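Local atomic coordinates of lectin 2 (Agrocybe aegerita, PDB entry 4TQJ), a protein that is a sugar-binding lectin that specifically recognises non-reducing terminal N-acetylglucosamine through a beta-propeller fold. Residues R340-L345 / G349-I354; A288-N293 / G370-V375; A177-N182 / V195-N200; W252-N257 / G263-V268; D73-G78 / V82-N87. The protein carries 1 engineered substitution. One frame throughout, in Å; residues are numbered along the deposited sequence.

Interaction 1: residues R340-L345 / G349-I354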
# COMPACT_ATOMS: atom_id res chain seq x y z
N ARG A 340 -22.29 2.29 6.70
CA ARG A 340 -22.10 1.43 5.54
C ARG A 340 -21.28 2.12 4.44
O ARG A 340 -21.36 3.33 4.26
CB ARG A 340 -23.44 0.92 5.01
CG ARG A 340 -24.05 -0.17 5.91
CD ARG A 340 -25.56 -0.27 5.74
NE ARG A 340 -26.24 0.85 6.38
CZ ARG A 340 -27.56 1.02 6.38
NH1 ARG A 340 -28.33 0.14 5.77
NH2 ARG A 340 -28.10 2.06 6.99
N PHE A 341 -20.47 1.32 3.74
CA PHE A 341 -19.59 1.82 2.70
C PHE A 341 -19.62 0.91 1.49
O PHE A 341 -19.82 -0.31 1.60
CB PHE A 341 -18.14 1.92 3.20
CG PHE A 341 -17.99 2.54 4.57
CD1 PHE A 341 -17.64 3.87 4.70
CD2 PHE A 341 -18.19 1.78 5.72
CE1 PHE A 341 -17.48 4.44 5.97
CE2 PHE A 341 -18.04 2.35 6.98
CZ PHE A 341 -17.68 3.68 7.10
N VAL A 342 -19.42 1.51 0.33
CA VAL A 342 -19.30 0.78 -0.92
C VAL A 342 -17.96 1.17 -1.54
O VAL A 342 -17.83 2.25 -2.13
CB VAL A 342 -20.47 1.09 -1.87
CG1 VAL A 342 -20.39 0.20 -3.11
CG2 VAL A 342 -21.83 0.91 -1.13
N VAL A 343 -16.96 0.31 -1.36
CA VAL A 343 -15.58 0.60 -1.77
C VAL A 343 -14.84 -0.68 -2.13
O VAL A 343 -15.16 -1.74 -1.64
CB VAL A 343 -14.77 1.32 -0.64
CG1 VAL A 343 -15.30 2.73 -0.36
CG2 VAL A 343 -14.76 0.48 0.63
N ASP A 344 -13.83 -0.58 -2.98
CA ASP A 344 -13.02 -1.74 -3.33
C ASP A 344 -12.10 -2.06 -2.15
O ASP A 344 -11.32 -1.21 -1.71
CB ASP A 344 -12.19 -1.46 -4.59
CG ASP A 344 -11.56 -2.71 -5.17
OD1 ASP A 344 -12.00 -3.82 -4.79
OD2 ASP A 344 -10.63 -2.58 -6.01
N LEU A 345 -12.22 -3.27 -1.63
CA LEU A 345 -11.35 -3.75 -0.57
C LEU A 345 -10.32 -4.75 -1.10
O LEU A 345 -9.42 -5.17 -0.35
CB LEU A 345 -12.17 -4.44 0.51
CG LEU A 345 -13.19 -3.58 1.24
CD1 LEU A 345 -14.13 -4.46 2.10
CD2 LEU A 345 -12.44 -2.56 2.09
N GLY A 349 -11.09 -3.43 -8.67
CA GLY A 349 -11.86 -2.33 -9.24
C GLY A 349 -13.37 -2.49 -9.18
O GLY A 349 -14.13 -1.69 -9.75
N CYS A 350 -13.83 -3.53 -8.50
CA CYS A 350 -15.26 -3.77 -8.34
C CYS A 350 -15.61 -3.60 -6.87
O CYS A 350 -15.10 -4.32 -6.01
CB CYS A 350 -15.62 -5.17 -8.83
SG CYS A 350 -15.09 -5.45 -10.53
N ALA A 351 -16.46 -2.61 -6.57
CA ALA A 351 -16.64 -2.20 -5.18
C ALA A 351 -17.27 -3.27 -4.31
O ALA A 351 -18.20 -3.97 -4.72
CB ALA A 351 -17.40 -0.89 -5.07
N ASP A 352 -16.76 -3.39 -3.09
CA ASP A 352 -17.28 -4.35 -2.16
C ASP A 352 -18.14 -3.61 -1.14
O ASP A 352 -18.23 -2.37 -1.18
CB ASP A 352 -16.12 -5.09 -1.48
CG ASP A 352 -15.12 -5.61 -2.49
OD1 ASP A 352 -15.50 -6.52 -3.25
OD2 ASP A 352 -13.98 -5.10 -2.56
N ILE A 353 -18.76 -4.36 -0.25
CA ILE A 353 -19.65 -3.76 0.73
C ILE A 353 -19.19 -4.11 2.13
O ILE A 353 -18.98 -5.29 2.44
CB ILE A 353 -21.11 -4.19 0.51
CG1 ILE A 353 -21.71 -3.39 -0.66
CG2 ILE A 353 -21.93 -3.99 1.78
CD1 ILE A 353 -22.87 -4.08 -1.34
N ILE A 354 -19.02 -3.09 2.96
CA ILE A 354 -18.64 -3.31 4.35
C ILE A 354 -19.56 -2.49 5.24
O ILE A 354 -19.91 -1.35 4.92
CB ILE A 354 -17.16 -2.95 4.62
CG1 ILE A 354 -16.83 -3.12 6.11
CG2 ILE A 354 -16.86 -1.53 4.19
CD1 ILE A 354 -15.33 -2.99 6.44

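Interaction 2: residues A288-N293 / G370-V375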
# COMPACT_ATOMS: atom_id res chain seq x y z
N ALA A 288 -20.96 3.83 -7.22
CA ALA A 288 -19.64 3.21 -7.11
C ALA A 288 -19.43 2.31 -8.30
O ALA A 288 -20.41 1.86 -8.92
CB ALA A 288 -19.54 2.42 -5.81
N ASP A 289 -18.18 2.03 -8.65
CA ASP A 289 -17.90 1.15 -9.79
C ASP A 289 -17.94 -0.30 -9.36
O ASP A 289 -17.01 -0.79 -8.72
CB ASP A 289 -16.55 1.48 -10.45
CG ASP A 289 -16.31 0.64 -11.70
OD1 ASP A 289 -17.18 -0.19 -12.03
OD2 ASP A 289 -15.26 0.81 -12.35
N LEU A 290 -19.02 -1.00 -9.69
CA LEU A 290 -19.18 -2.37 -9.23
C LEU A 290 -18.71 -3.39 -10.26
O LEU A 290 -18.80 -4.58 -10.02
CB LEU A 290 -20.63 -2.67 -8.80
CG LEU A 290 -20.98 -2.45 -7.33
CD1 LEU A 290 -20.74 -1.01 -6.87
CD2 LEU A 290 -22.43 -2.85 -7.07
N THR A 291 -18.20 -2.92 -11.40
CA THR A 291 -17.80 -3.85 -12.45
C THR A 291 -16.40 -3.63 -13.02
O THR A 291 -16.00 -4.32 -13.95
CB THR A 291 -18.81 -3.85 -13.58
OG1 THR A 291 -18.88 -2.54 -14.14
CG2 THR A 291 -20.20 -4.29 -13.06
N GLY A 292 -15.65 -2.68 -12.47
CA GLY A 292 -14.28 -2.47 -12.90
C GLY A 292 -14.14 -1.85 -14.27
O GLY A 292 -13.06 -1.86 -14.85
N ASN A 293 -15.21 -1.27 -14.80
CA ASN A 293 -15.12 -0.62 -16.10
C ASN A 293 -14.94 0.90 -16.07
O ASN A 293 -14.92 1.54 -17.12
CB ASN A 293 -16.30 -0.98 -17.00
CG ASN A 293 -17.64 -0.49 -16.45
OD1 ASN A 293 -17.70 0.17 -15.40
ND2 ASN A 293 -18.72 -0.81 -17.17
N GLY A 370 -20.30 -7.64 -10.25
CA GLY A 370 -21.38 -6.87 -9.67
C GLY A 370 -22.29 -7.72 -8.80
O GLY A 370 -23.30 -7.24 -8.28
N ASN A 371 -21.96 -8.99 -8.66
CA ASN A 371 -22.70 -9.86 -7.76
C ASN A 371 -21.94 -9.93 -6.45
O ASN A 371 -20.78 -9.52 -6.39
CB ASN A 371 -22.91 -11.25 -8.36
CG ASN A 371 -23.38 -11.19 -9.81
OD1 ASN A 371 -24.48 -10.69 -10.11
ND2 ASN A 371 -22.54 -11.68 -10.71
N PHE A 372 -22.59 -10.43 -5.40
CA PHE A 372 -21.98 -10.43 -4.08
C PHE A 372 -21.94 -11.79 -3.43
O PHE A 372 -22.85 -12.60 -3.59
CB PHE A 372 -22.64 -9.39 -3.18
CG PHE A 372 -22.27 -7.99 -3.56
CD1 PHE A 372 -21.20 -7.36 -2.95
CD2 PHE A 372 -22.94 -7.33 -4.58
CE1 PHE A 372 -20.82 -6.07 -3.34
CE2 PHE A 372 -22.57 -6.05 -4.96
CZ PHE A 372 -21.50 -5.42 -4.33
N GLY A 373 -20.85 -12.04 -2.71
CA GLY A 373 -20.64 -13.31 -2.05
C GLY A 373 -21.29 -13.34 -0.69
O GLY A 373 -21.93 -12.37 -0.29
N PRO A 374 -21.15 -14.46 0.03
CA PRO A 374 -21.76 -14.55 1.36
C PRO A 374 -21.18 -13.50 2.30
O PRO A 374 -20.00 -13.15 2.21
CB PRO A 374 -21.39 -15.96 1.83
CG PRO A 374 -20.30 -16.41 0.95
CD PRO A 374 -20.47 -15.71 -0.36
N VAL A 375 -22.03 -13.00 3.19
CA VAL A 375 -21.61 -12.03 4.19
C VAL A 375 -20.70 -12.73 5.17
O VAL A 375 -20.90 -13.89 5.49
CB VAL A 375 -22.81 -11.44 4.95
CG1 VAL A 375 -22.34 -10.51 6.04
CG2 VAL A 375 -23.76 -10.73 3.98

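Interaction 3: residues A177-N182 / V195-N200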
# COMPACT_ATOMS: atom_id res chain seq x y z
N ALA A 177 -15.13 18.22 -8.56
CA ALA A 177 -15.00 17.14 -9.53
C ALA A 177 -14.46 17.70 -10.82
O ALA A 177 -14.68 18.86 -11.13
CB ALA A 177 -16.35 16.47 -9.77
N ASP A 178 -13.78 16.88 -11.60
CA ASP A 178 -13.36 17.31 -12.92
C ASP A 178 -14.50 17.11 -13.90
O ASP A 178 -14.79 15.98 -14.29
CB ASP A 178 -12.13 16.53 -13.39
CG ASP A 178 -11.57 17.07 -14.69
OD1 ASP A 178 -12.05 18.14 -15.12
OD2 ASP A 178 -10.68 16.44 -15.27
N VAL A 179 -15.15 18.21 -14.26
CA VAL A 179 -16.21 18.18 -15.26
C VAL A 179 -15.74 18.78 -16.59
O VAL A 179 -16.28 18.47 -17.64
CB VAL A 179 -17.48 18.92 -14.80
CG1 VAL A 179 -18.03 18.30 -13.51
CG2 VAL A 179 -17.19 20.39 -14.57
N THR A 180 -14.71 19.64 -16.54
CA THR A 180 -14.23 20.28 -17.77
C THR A 180 -13.35 19.36 -18.60
O THR A 180 -13.15 19.59 -19.79
CB THR A 180 -13.42 21.56 -17.51
OG1 THR A 180 -12.22 21.23 -16.81
CG2 THR A 180 -14.23 22.57 -16.72
N GLY A 181 -12.80 18.33 -17.96
CA GLY A 181 -11.94 17.39 -18.64
C GLY A 181 -10.47 17.77 -18.71
O GLY A 181 -9.74 17.26 -19.57
N ASN A 182 -10.01 18.65 -17.83
CA ASN A 182 -8.60 19.08 -17.86
C ASN A 182 -7.76 18.47 -16.74
O ASN A 182 -6.66 18.94 -16.46
CB ASN A 182 -8.48 20.61 -17.85
CG ASN A 182 -8.85 21.22 -16.50
OD1 ASN A 182 -9.40 20.55 -15.64
ND2 ASN A 182 -8.55 22.50 -16.33
N VAL A 195 -27.58 24.06 -11.56
CA VAL A 195 -26.27 23.52 -11.22
C VAL A 195 -25.27 24.46 -11.87
O VAL A 195 -25.38 24.77 -13.05
CB VAL A 195 -26.07 22.09 -11.77
CG1 VAL A 195 -24.66 21.56 -11.42
CG2 VAL A 195 -27.15 21.15 -11.25
N PHE A 196 -24.31 24.94 -11.08
CA PHE A 196 -23.29 25.87 -11.56
C PHE A 196 -21.96 25.14 -11.57
O PHE A 196 -21.71 24.28 -10.72
CB PHE A 196 -23.14 27.09 -10.62
CG PHE A 196 -24.33 28.03 -10.60
CD1 PHE A 196 -24.46 29.03 -11.55
CD2 PHE A 196 -25.29 27.92 -9.60
CE1 PHE A 196 -25.54 29.91 -11.53
CE2 PHE A 196 -26.38 28.80 -9.57
CZ PHE A 196 -26.50 29.80 -10.54
N ILE A 197 -21.09 25.51 -12.50
CA ILE A 197 -19.71 25.04 -12.49
C ILE A 197 -18.78 26.24 -12.43
O ILE A 197 -19.04 27.26 -13.08
CB ILE A 197 -19.36 24.26 -13.77
CG1 ILE A 197 -20.31 23.08 -13.98
CG2 ILE A 197 -17.90 23.78 -13.74
CD1 ILE A 197 -20.20 22.01 -12.94
N SER A 198 -17.70 26.14 -11.65
CA SER A 198 -16.58 27.06 -11.78
C SER A 198 -15.36 26.25 -12.17
O SER A 198 -14.89 25.42 -11.39
CB SER A 198 -16.28 27.78 -10.48
OG SER A 198 -17.16 28.87 -10.33
N ARG A 199 -14.86 26.51 -13.37
CA ARG A 199 -13.77 25.73 -13.93
C ARG A 199 -12.49 26.02 -13.19
O ARG A 199 -12.15 27.18 -12.94
CB ARG A 199 -13.56 26.08 -15.41
CG ARG A 199 -14.84 26.33 -16.17
CD ARG A 199 -14.57 26.98 -17.53
NE ARG A 199 -14.10 26.00 -18.50
CZ ARG A 199 -14.90 25.20 -19.20
NH1 ARG A 199 -16.21 25.27 -19.03
NH2 ARG A 199 -14.38 24.33 -20.06
N ASN A 200 -11.78 24.96 -12.83
CA ASN A 200 -10.44 25.07 -12.31
C ASN A 200 -9.50 25.32 -13.47
O ASN A 200 -9.38 24.49 -14.37
CB ASN A 200 -10.06 23.77 -11.59
CG ASN A 200 -8.71 23.83 -10.93
OD1 ASN A 200 -7.79 24.50 -11.41
ND2 ASN A 200 -8.57 23.12 -9.83

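Interaction 4: residues W252-N257 / G263-V268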
# COMPACT_ATOMS: atom_id res chain seq x y z
N TRP A 252 -32.39 10.13 -12.24
CA TRP A 252 -32.27 11.03 -13.38
C TRP A 252 -30.79 11.35 -13.61
O TRP A 252 -30.07 11.64 -12.66
CB TRP A 252 -32.98 12.34 -13.04
CG TRP A 252 -34.46 12.19 -12.99
CD1 TRP A 252 -35.23 11.87 -11.90
CD2 TRP A 252 -35.37 12.38 -14.08
NE1 TRP A 252 -36.56 11.83 -12.26
CE2 TRP A 252 -36.67 12.15 -13.59
CE3 TRP A 252 -35.20 12.72 -15.43
CZ2 TRP A 252 -37.80 12.24 -14.41
CZ3 TRP A 252 -36.33 12.80 -16.24
CH2 TRP A 252 -37.61 12.58 -15.72
N VAL A 253 -30.34 11.30 -14.86
CA VAL A 253 -28.99 11.77 -15.16
C VAL A 253 -28.89 12.76 -16.31
O VAL A 253 -29.74 12.80 -17.21
CB VAL A 253 -27.93 10.62 -15.33
CG1 VAL A 253 -28.41 9.29 -14.76
CG2 VAL A 253 -27.50 10.49 -16.77
N ALA A 254 -27.85 13.59 -16.24
CA ALA A 254 -27.47 14.46 -17.33
C ALA A 254 -25.99 14.21 -17.60
O ALA A 254 -25.15 14.35 -16.70
CB ALA A 254 -27.70 15.90 -16.96
N LEU A 255 -25.67 13.84 -18.84
CA LEU A 255 -24.32 13.44 -19.18
C LEU A 255 -23.44 14.62 -19.63
O LEU A 255 -23.88 15.51 -20.37
CB LEU A 255 -24.34 12.33 -20.23
CG LEU A 255 -25.07 11.02 -19.90
CD1 LEU A 255 -25.14 10.17 -21.16
CD2 LEU A 255 -24.39 10.25 -18.76
N ASN A 256 -22.21 14.60 -19.15
CA ASN A 256 -21.16 15.56 -19.49
C ASN A 256 -20.64 15.23 -20.88
O ASN A 256 -20.37 14.07 -21.17
CB ASN A 256 -20.01 15.42 -18.47
CG ASN A 256 -18.99 16.54 -18.56
OD1 ASN A 256 -18.72 17.09 -19.64
ND2 ASN A 256 -18.41 16.89 -17.43
N ASN A 257 -20.51 16.24 -21.74
CA ASN A 257 -20.00 16.00 -23.09
C ASN A 257 -18.50 15.76 -23.10
O ASN A 257 -17.91 15.48 -24.14
CB ASN A 257 -20.34 17.17 -24.03
CG ASN A 257 -19.39 18.35 -23.88
OD1 ASN A 257 -19.01 18.73 -22.77
ND2 ASN A 257 -19.02 18.95 -25.00
N GLY A 263 -26.01 17.41 -21.21
CA GLY A 263 -27.16 17.09 -22.04
C GLY A 263 -28.47 17.06 -21.27
O GLY A 263 -28.53 17.41 -20.09
N GLN A 264 -29.54 16.65 -21.94
CA GLN A 264 -30.86 16.66 -21.32
C GLN A 264 -30.94 15.69 -20.14
O GLN A 264 -30.23 14.68 -20.09
CB GLN A 264 -31.96 16.37 -22.35
CG GLN A 264 -31.80 15.05 -23.07
CD GLN A 264 -32.92 14.78 -24.06
OE1 GLN A 264 -32.68 14.61 -25.26
NE2 GLN A 264 -34.17 14.73 -23.55
N VAL A 265 -31.80 16.01 -19.19
CA VAL A 265 -31.93 15.23 -17.97
C VAL A 265 -32.95 14.11 -18.17
O VAL A 265 -34.14 14.37 -18.35
CB VAL A 265 -32.37 16.13 -16.81
CG1 VAL A 265 -32.61 15.31 -15.55
CG2 VAL A 265 -31.33 17.22 -16.59
N LYS A 266 -32.47 12.87 -18.12
CA LYS A 266 -33.30 11.71 -18.46
C LYS A 266 -33.44 10.73 -17.30
O LYS A 266 -32.53 10.57 -16.50
CB LYS A 266 -32.71 10.98 -19.67
CG LYS A 266 -32.50 11.86 -20.90
CD LYS A 266 -32.01 11.03 -22.09
CE LYS A 266 -31.27 11.89 -23.10
NZ LYS A 266 -31.63 11.57 -24.52
N LEU A 267 -34.58 10.06 -17.23
CA LEU A 267 -34.82 9.02 -16.24
C LEU A 267 -34.21 7.71 -16.73
O LEU A 267 -34.69 7.14 -17.71
CB LEU A 267 -36.32 8.81 -16.01
CG LEU A 267 -36.60 7.76 -14.92
CD1 LEU A 267 -36.49 8.42 -13.57
CD2 LEU A 267 -37.98 7.09 -15.05
N VAL A 268 -33.17 7.23 -16.05
CA VAL A 268 -32.45 6.05 -16.51
C VAL A 268 -32.80 4.78 -15.74
O VAL A 268 -32.54 3.68 -16.22
CB VAL A 268 -30.93 6.24 -16.40
CG1 VAL A 268 -30.46 7.41 -17.29
CG2 VAL A 268 -30.55 6.46 -14.95
O HOH W 1 -27.80 13.62 -20.65

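Interaction 5: residues D73-G78 / V82-N87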
# COMPACT_ATOMS: atom_id res chain seq x y z
N ASP A 73 -2.15 11.51 5.61
CA ASP A 73 -1.92 12.09 6.91
C ASP A 73 -3.25 12.41 7.56
O ASP A 73 -4.25 12.60 6.86
CB ASP A 73 -1.14 13.39 6.75
CG ASP A 73 0.09 13.21 5.89
OD1 ASP A 73 0.91 12.34 6.24
OD2 ASP A 73 0.22 13.92 4.87
N ILE A 74 -3.25 12.49 8.89
CA ILE A 74 -4.42 12.89 9.64
C ILE A 74 -4.51 14.40 9.66
O ILE A 74 -3.54 15.07 10.01
CB ILE A 74 -4.34 12.43 11.09
CG1 ILE A 74 -4.01 10.94 11.16
CG2 ILE A 74 -5.64 12.74 11.82
CD1 ILE A 74 -5.04 10.07 10.54
N VAL A 75 -5.67 14.93 9.29
CA VAL A 75 -5.87 16.37 9.29
C VAL A 75 -7.11 16.73 10.09
O VAL A 75 -8.19 16.17 9.87
CB VAL A 75 -6.02 16.92 7.86
CG1 VAL A 75 -6.10 18.43 7.90
CG2 VAL A 75 -4.89 16.44 6.96
N GLY A 76 -6.95 17.66 11.03
CA GLY A 76 -8.04 18.10 11.86
C GLY A 76 -8.21 19.61 11.78
O GLY A 76 -7.23 20.35 11.91
N PHE A 77 -9.44 20.05 11.55
CA PHE A 77 -9.75 21.48 11.58
C PHE A 77 -10.27 21.78 12.97
O PHE A 77 -11.44 21.58 13.25
CB PHE A 77 -10.80 21.84 10.51
CG PHE A 77 -10.31 21.69 9.10
CD1 PHE A 77 -9.91 22.80 8.36
CD2 PHE A 77 -10.22 20.44 8.50
CE1 PHE A 77 -9.46 22.67 7.06
CE2 PHE A 77 -9.75 20.29 7.20
CZ PHE A 77 -9.37 21.42 6.48
N GLY A 78 -9.36 22.23 13.85
CA GLY A 78 -9.68 22.49 15.24
C GLY A 78 -10.22 23.89 15.48
O GLY A 78 -10.80 24.50 14.58
N VAL A 82 -5.59 24.43 11.72
CA VAL A 82 -5.50 23.09 11.18
C VAL A 82 -4.27 22.38 11.72
O VAL A 82 -3.17 22.93 11.71
CB VAL A 82 -5.44 23.14 9.64
CG1 VAL A 82 -5.40 21.74 9.07
CG2 VAL A 82 -6.63 23.94 9.11
N TYR A 83 -4.48 21.16 12.21
CA TYR A 83 -3.42 20.35 12.80
C TYR A 83 -3.22 19.09 11.97
O TYR A 83 -4.20 18.46 11.56
CB TYR A 83 -3.79 19.95 14.22
CG TYR A 83 -4.07 21.11 15.15
CD1 TYR A 83 -3.08 21.59 16.02
CD2 TYR A 83 -5.32 21.72 15.18
CE1 TYR A 83 -3.33 22.64 16.87
CE2 TYR A 83 -5.57 22.78 16.03
CZ TYR A 83 -4.58 23.24 16.88
OH TYR A 83 -4.83 24.29 17.74
N VAL A 84 -1.97 18.71 11.75
CA VAL A 84 -1.65 17.55 10.92
C VAL A 84 -0.77 16.54 11.65
O VAL A 84 0.20 16.92 12.30
CB VAL A 84 -0.92 17.97 9.62
CG1 VAL A 84 -0.52 16.74 8.81
CG2 VAL A 84 -1.77 18.92 8.80
N SER A 85 -1.12 15.26 11.54
CA SER A 85 -0.25 14.17 11.98
C SER A 85 0.29 13.43 10.77
O SER A 85 -0.42 12.67 10.11
CB SER A 85 -0.99 13.20 12.90
OG SER A 85 -1.05 13.69 14.23
N VAL A 86 1.57 13.65 10.49
CA VAL A 86 2.18 13.08 9.31
C VAL A 86 2.35 11.57 9.39
O VAL A 86 2.90 11.04 10.35
CB VAL A 86 3.52 13.79 9.01
CG1 VAL A 86 4.25 13.10 7.86
CG2 VAL A 86 3.26 15.27 8.70
N ASN A 87 1.85 10.87 8.37
CA ASN A 87 2.09 9.44 8.19
C ASN A 87 3.54 9.20 7.74
O ASN A 87 3.90 9.51 6.61
CB ASN A 87 1.12 8.92 7.12
CG ASN A 87 1.27 7.44 6.82
OD1 ASN A 87 2.28 6.80 7.14
ND2 ASN A 87 0.26 6.88 6.18
O HOH W 2 3.08 11.50 4.97

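Interaction 1: residues R340-L345 / G349-I354
Phe341 and Ile354 begin an antiparallel ladder in which strand segments 340-343 and 352-354 approach to 4.9 Å between their axes, their directions 160° apart. Phe341/Ile354 and Val343/Asp352 are hydrogen-bonded pairs, each closed by two N-H to O bonds, and Val342/Ile353 between them is a non-hydrogen-bonded pair. The Val343 O to Asp352 N bond is short, 2.7 Å, but the donor lies well above the carbonyl plane. On the face carrying Phe341, Ile354 CG2 meets Phe341 CB at 3.8 Å, while Ile354 O sits at the phenyl edge. On the other face Val342 CG1, anti to the backbone N (chi1 -175°), reaches Ala351 CB at 3.7 Å, and Val342 CG2 lies more loosely by Ile353 CG1. These are the two innermost strands of a propeller blade, and the turn joining them is closed by aspartates. Asp352 CG lies beside its own backbone N (chi1 -50°), which sends OD2 across to Leu345 N, 2.7 Å away; the bond is nearly straight and uses the anti lone pair of the oxygen. Asp344 OD2 takes Gly349 N at 2.8 Å, from above the carboxylate plane, and also accepts from Gly17 N, in the loop before strand 20-25. Asp344 OD1 stands 3.2 Å from Asp352 OD2, with Asp348 OD1 a further carboxylate oxygen nearby; this crowding could raise the proton affinity of one of them, although the surrounding N-H donors, including Thr346 N to Asp344 OD1, may partly offset this. Beyond the ladder, Met398 of strand 395-399 touches Phe341, Val343 and Leu345.

Interaction 2: residues A288-N293 / G370-V375
Leu290 and Phe372 make the apolar part of this contact. Leu290 CD2 approaches the rim of the phenyl ring in its plane, 3.8 Å from Phe372 CE2 and 3.9 Å from Phe372 CZ, and the two side chains cross at about a right angle, so the methyl meets an edge and not a ring face. Phe372 CG lies beside its own backbone N (chi1 -72°), and the ring swings back to the leucine although its CB does not point there. Among backbone atoms, Leu290 O and Gly370 N are 3.4 Å apart, but the angle is too poor for a hydrogen bond. Both are served by one side chain instead: Asn366 ND2 donates to Leu290 O, and Asn366 OD1 accepts from Gly370 N. Within 288-293, an Asx turn holds the loop, with Asp289 OD1 accepting from Thr291 N at 3.0 Å, from above the carboxylate plane, and more weakly from Gly292 N. The segments lie in adjacent propeller blades, one in the loop between strands 285-288 and 297-301, the other between strands 361-364 and 376-379. With no direct hydrogen bond between them, the chemistry implies that the direct contact rests mainly on the Leu290-Phe372 touch, while the Asn366 amide bridges the two backbones by hydrogen bonds.

Interaction 3: residues A177-N182 / V195-N200
Over one face of the Arg199 guanidinium lies Thr180 CG2, 3.6 Å above the plane and centred on it, whereas the Asn182 amide is used in its own plane, with Asn200 O only 11° out of it. The setting is a beta-propeller blade within an FG-GAP-like repeat: the loop after strand 173-177 leans on strand 195-198 and the turn that follows it. Arg199 reaches the threonine by bending at chi3 (78°), which folds the chain around the methyl; Arg199 CB and CG touch CG2 as closely as the guanidinium does. There is no hydrogen bond between the two residues; the contact is one of van der Waals packing, through the guanidinium face and the CB-CG part of the chain alike. The sole direct hydrogen bond between the segments runs from Asn182 ND2 to Asn200 O at 2.9 Å, with the donor nearly along the carbonyl direction. Asn200 turns its own side chain elsewhere, its OD1 accepting from Gly202 N and its ND2 donating to Ile123 O and Leu185 O. Asp178 shapes the loop that presents these groups: its OD1 accepts from Gly181 N at 2.9 Å, an Asx motif, and only weakly from Asn182 N, while OD2 takes Gly183 N. Deeper in the blade, alongside Val188 of strand 186-190, Val179 and Ile197 meet tip to tip, Val179 CG2 standing 3.6 Å from Ile197 CG2 and 3.8 Å from Ile197 CD1.

Interaction 4: residues W252-N257 / G263-V268
Val253 and Lys266 hold this hairpin with a reciprocal pair of backbone bonds, Val253 N to Lys266 O at 2.8 Å and Lys266 N to Val253 O at 2.9 Å. A third direct bond, Gly263 N to Leu255 O, continues the pairing toward the turn. Between them the chains part enough to admit a water, which accepts from Leu255 N at 2.8 Å and donates to Gln264 O at 2.7 Å, thereby standing in for a direct rung. CA-H groups add to the set: Trp252 CA approaches Lys266 O, and Val265 CA approaches Val253 O. Strands 251-254 and 266-269 are the third and outermost strands of a propeller blade, and their short axes, 122° apart, depart far from strict antiparallel alignment, consistent with the strong twist of a blade toward its rim. Trp252 carries the packing on one side. Leu267 CD1 makes a CH-pi contact over its five-membered ring, 3.8 Å from the centroid and 18° off the normal. Leu267 CG is anti to the backbone N (chi1 -177°), which carries the branch across the indole. The six-membered ring presses on the backbone between Lys266 and Leu267, and Val265 O sits at its edge; Val265 CG1 touches Trp252 CE3. The other branch, Val265 CG2, meets Ala254 CB, and Ile213 of strand 210-213 in the preceding blade touches both residues. On the face carrying Val253, CG1 of that residue lies 3.6 Å from Val268 CG2, the two valines crossing at about a right angle, with Ile244 of strand 242-246 beside Val253.

Interaction 5: residues D73-G78 / V82-N87
The two middle strands of a four-stranded propeller blade, 73-77 and 82-85, meet here as a tight beta hairpin, with Ile74 facing Ser85 and Phe77 facing Val82. Their axes come within 4.7 Å and their directions are 163° apart. Ile74/Ser85 and Gly76/Tyr83 are hydrogen-bonded pairs with four backbone bonds in all, and Val75/Val84 and Phe77/Val82 are non-hydrogen-bonded pairs. Beyond the Ile74/Ser85 pair, at the end away from the turn, a carboxylate extends the ladder: Asp73 OD1 accepts from Asn87 N at 2.8 Å through its anti lone pair. A water donates to the same Asp73 OD1 and to Asn87 O, at 2.7 Å each, while Asp73 OD2 takes Thr66 N, so the side chain ties the segment 82-87 to the loop after strand 60-64. Apolar contact is concentrated on the face of Val75, Phe77, Val82 and Val84. Val82 serves two partners there: CG1, anti to the backbone N (chi1 -178°), reaches Val75 CG1 at 3.6 Å, and CG2 lies 3.6 Å from Phe77 CD1, the side chains of Val82 and Phe77 running side by side. On the other face the Tyr83 ring turns its edge to the glycines, with Gly76 O and Gly78 CA near the ring plane, and Ser85 CB approaches Ile74 CB while its hydroxyl binds Ala94 O. Strand 60-64 flanks the pair through Ile74 and Phe77, strand 98-101 through Val82, Tyr83 and Val84, and Leu120 of strand 117-121 in the next blade closes on Val75 and Phe77.

How the interactions relate
Along the chain interaction 5 comes first, then interactions 3 and 4, and last interaction 2, whose long loop encloses interaction 1. All belong to the blades of a propeller, in their strands or the loops joining them, set round a ring: interactions 4 and 5 are on opposite sides of the chain's centre, their centres about 38 Å apart. Interactions 1 and 2 are close, with centres about 8 Å apart, and a probable hydrogen bond from Ala351 N to Asp289 O, 2.9 Å, joins adjacent blades. Interactions 3 and 4 touch where Val179 O meets Asn256 ND2 at 2.7 Å, the same kind of loop-to-asparagine link that Asn366 makes with interaction 2. Such repeated joints suggest that neighbouring blades are fastened alike around the ring.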